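Local coordinates for protein precorrin-3 methylase (Rhodobacter capsulatus, PDB 3NUT) that probably transfers a methyl group from S-adenosyl-L-methionine to a precorrin-3 intermediate on the pathway to cobalamin (vitamin B12), at residues G9-A14 and T69-M74. Numbering follows the deposited sequence.
Sequences GWVTVA and THALEM
V11 is the strand residue that touches the helix, and both its methyls bear on A71. CG2 comes up against the helix backbone there, 3.5 Å from A71 O and 4.1 Å from L72 N, and it alone also meets the end of L72, the next residue, 4.3 Å from L72 CD2. The other branch, CG1, lies 4.2 Å from the methyl of A71, CB.

The fork of the valine sets which methyl meets which part of A71. CG1 stands anti to the backbone N of V11 (chi1 174°), which leaves CG2 anti to the carbonyl carbon, and both methyls reach forward to the helix. A71 points its CB back at the strand, and the small alanine is consistent with the close 6.6 Å approach of V11 CA and A71 CA. L72 starts out facing away, but CG swings so that CD2 returns beside V11 CG2.

The strand is held in its sheet by main-chain bonds: V11 to E112 and R114, just before and within strand 113-116, and W10 and T12 to V81 on the other neighbour, strand 80-85. Within the helix, E73 N bonds to T69 O and M74 N to H70 O. L98 of helix 94-104 touches both V11 and L72, and V83 of strand 80-85 touches A71.

Helix 65-76 thus lies against a face of the five-stranded parallel sheet in the tetrapyrrole methylase fold, over strand 10-15, an inner strand next to the edge strand 113-116, and away from the S-adenosyl-L-homocysteine site. No hydrogen bond or charge pair crosses between the two segments: valine methyls lie against the A71 methyl, the A71 carbonyl and the end of L72, which is consistent with an attachment by van der Waals packing and burial from water.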
loop_
_atom_site.group_PDB
_atom_site.type_symbol
_atom_site.label_atom_id
_atom_site.label_comp_id
_atom_site.label_asym_id
_atom_site.label_seq_id
_atom_site.Cartn_x
_atom_site.Cartn_y
_atom_site.Cartn_z
ATOM N N GLY A 9 -0.514 30.466 -0.875
ATOM C CA GLY A 9 -0.313 29.229 -1.623
ATOM C C GLY A 9 -0.138 27.957 -0.817
ATOM O O GLY A 9 -0.278 27.943 0.403
ATOM N N TRP A 10 0.165 26.866 -1.510
ATOM C CA TRP A 10 0.462 25.631 -0.831
ATOM C C TRP A 10 1.301 24.677 -1.663
ATOM O O TRP A 10 1.622 24.952 -2.801
ATOM C CB TRP A 10 -0.827 24.953 -0.396
ATOM C CG TRP A 10 -1.988 24.974 -1.368
ATOM C CD1 TRP A 10 -3.152 25.673 -1.228
ATOM C CD2 TRP A 10 -2.128 24.208 -2.574
ATOM N NE1 TRP A 10 -4.005 25.402 -2.269
ATOM C CE2 TRP A 10 -3.414 24.494 -3.105
ATOM C CE3 TRP A 10 -1.302 23.301 -3.252
ATOM C CZ2 TRP A 10 -3.894 23.916 -4.308
ATOM C CZ3 TRP A 10 -1.769 22.730 -4.449
ATOM C CH2 TRP A 10 -3.057 23.053 -4.971
ATOM N N VAL A 11 1.646 23.538 -1.085
ATOM C CA VAL A 11 2.397 22.523 -1.806
ATOM C C VAL A 11 1.617 21.243 -1.570
ATOM O O VAL A 11 1.387 20.840 -0.429
ATOM C CB VAL A 11 3.853 22.358 -1.253
ATOM C CG1 VAL A 11 4.575 21.204 -1.904
ATOM C CG2 VAL A 11 4.671 23.650 -1.398
ATOM N N THR A 12 1.212 20.598 -2.644
ATOM C CA THR A 12 0.582 19.316 -2.518
ATOM C C THR A 12 1.543 18.313 -3.136
ATOM O O THR A 12 2.081 18.534 -4.222
ATOM C CB THR A 12 -0.778 19.304 -3.271
ATOM O OG1 THR A 12 -1.722 20.122 -2.569
ATOM C CG2 THR A 12 -1.339 17.859 -3.379
ATOM N N VAL A 13 1.780 17.208 -2.459
ATOM C CA VAL A 13 2.506 16.127 -3.088
ATOM C C VAL A 13 1.451 15.089 -3.444
ATOM O O VAL A 13 0.746 14.627 -2.570
ATOM C CB VAL A 13 3.590 15.560 -2.163
ATOM C CG1 VAL A 13 4.440 14.526 -2.919
ATOM C CG2 VAL A 13 4.464 16.680 -1.692
ATOM N N ALA A 14 1.328 14.759 -4.726
ATOM C CA ALA A 14 0.224 13.957 -5.221
ATOM C C ALA A 14 0.662 12.693 -5.958
ATOM O O ALA A 14 1.457 12.772 -6.910
ATOM C CB ALA A 14 -0.632 14.820 -6.159
ATOM N N THR A 69 12.426 22.294 -1.927
ATOM C CA THR A 69 12.726 23.637 -1.436
ATOM C C THR A 69 12.148 24.683 -2.392
ATOM O O THR A 69 11.554 25.695 -1.977
ATOM C CB THR A 69 14.277 23.817 -1.270
ATOM O OG1 THR A 69 14.791 22.783 -0.403
ATOM C CG2 THR A 69 14.642 25.190 -0.718
ATOM N N HIS A 70 12.301 24.432 -3.686
ATOM C CA HIS A 70 11.795 25.371 -4.667
ATOM C C HIS A 70 10.277 25.415 -4.636
ATOM O O HIS A 70 9.685 26.496 -4.754
ATOM C CB HIS A 70 12.283 24.995 -6.053
ATOM C CG HIS A 70 11.756 25.878 -7.141
ATOM N ND1 HIS A 70 11.343 25.383 -8.363
ATOM C CD2 HIS A 70 11.590 27.220 -7.198
ATOM C CE1 HIS A 70 10.955 26.389 -9.127
ATOM N NE2 HIS A 70 11.090 27.513 -8.444
ATOM N N ALA A 71 9.665 24.244 -4.485
ATOM C CA ALA A 71 8.228 24.143 -4.323
ATOM C C ALA A 71 7.758 24.994 -3.128
ATOM O O ALA A 71 6.774 25.717 -3.226
ATOM C CB ALA A 71 7.827 22.686 -4.130
ATOM N N LEU A 72 8.485 24.898 -2.005
ATOM C CA LEU A 72 8.164 25.678 -0.815
ATOM C C LEU A 72 8.286 27.168 -1.081
ATOM O O LEU A 72 7.479 27.954 -0.577
ATOM C CB LEU A 72 9.053 25.293 0.368
ATOM C CG LEU A 72 8.991 23.910 1.003
ATOM C CD1 LEU A 72 10.117 23.848 2.015
ATOM C CD2 LEU A 72 7.644 23.688 1.696
ATOM N N GLU A 73 9.272 27.547 -1.890
ATOM C CA GLU A 73 9.543 28.962 -2.160
ATOM C C GLU A 73 8.451 29.571 -2.985
ATOM O O GLU A 73 8.115 30.747 -2.800
ATOM C CB GLU A 73 10.875 29.159 -2.897
ATOM C CG GLU A 73 12.129 28.965 -2.033
ATOM C CD GLU A 73 13.400 28.779 -2.881
ATOM O OE1 GLU A 73 13.342 28.954 -4.114
ATOM O OE2 GLU A 73 14.463 28.464 -2.328
ATOM N N MET A 74 7.916 28.781 -3.922
ATOM C CA MET A 74 6.845 29.250 -4.794
ATOM C C MET A 74 5.556 29.400 -3.978
ATOM O O MET A 74 4.810 30.349 -4.167
ATOM C CB MET A 74 6.614 28.307 -5.972
ATOM C CG MET A 74 7.775 28.157 -6.974
ATOM S SD MET A 74 7.390 26.842 -8.247
ATOM C CE MET A 74 6.812 27.946 -9.424
#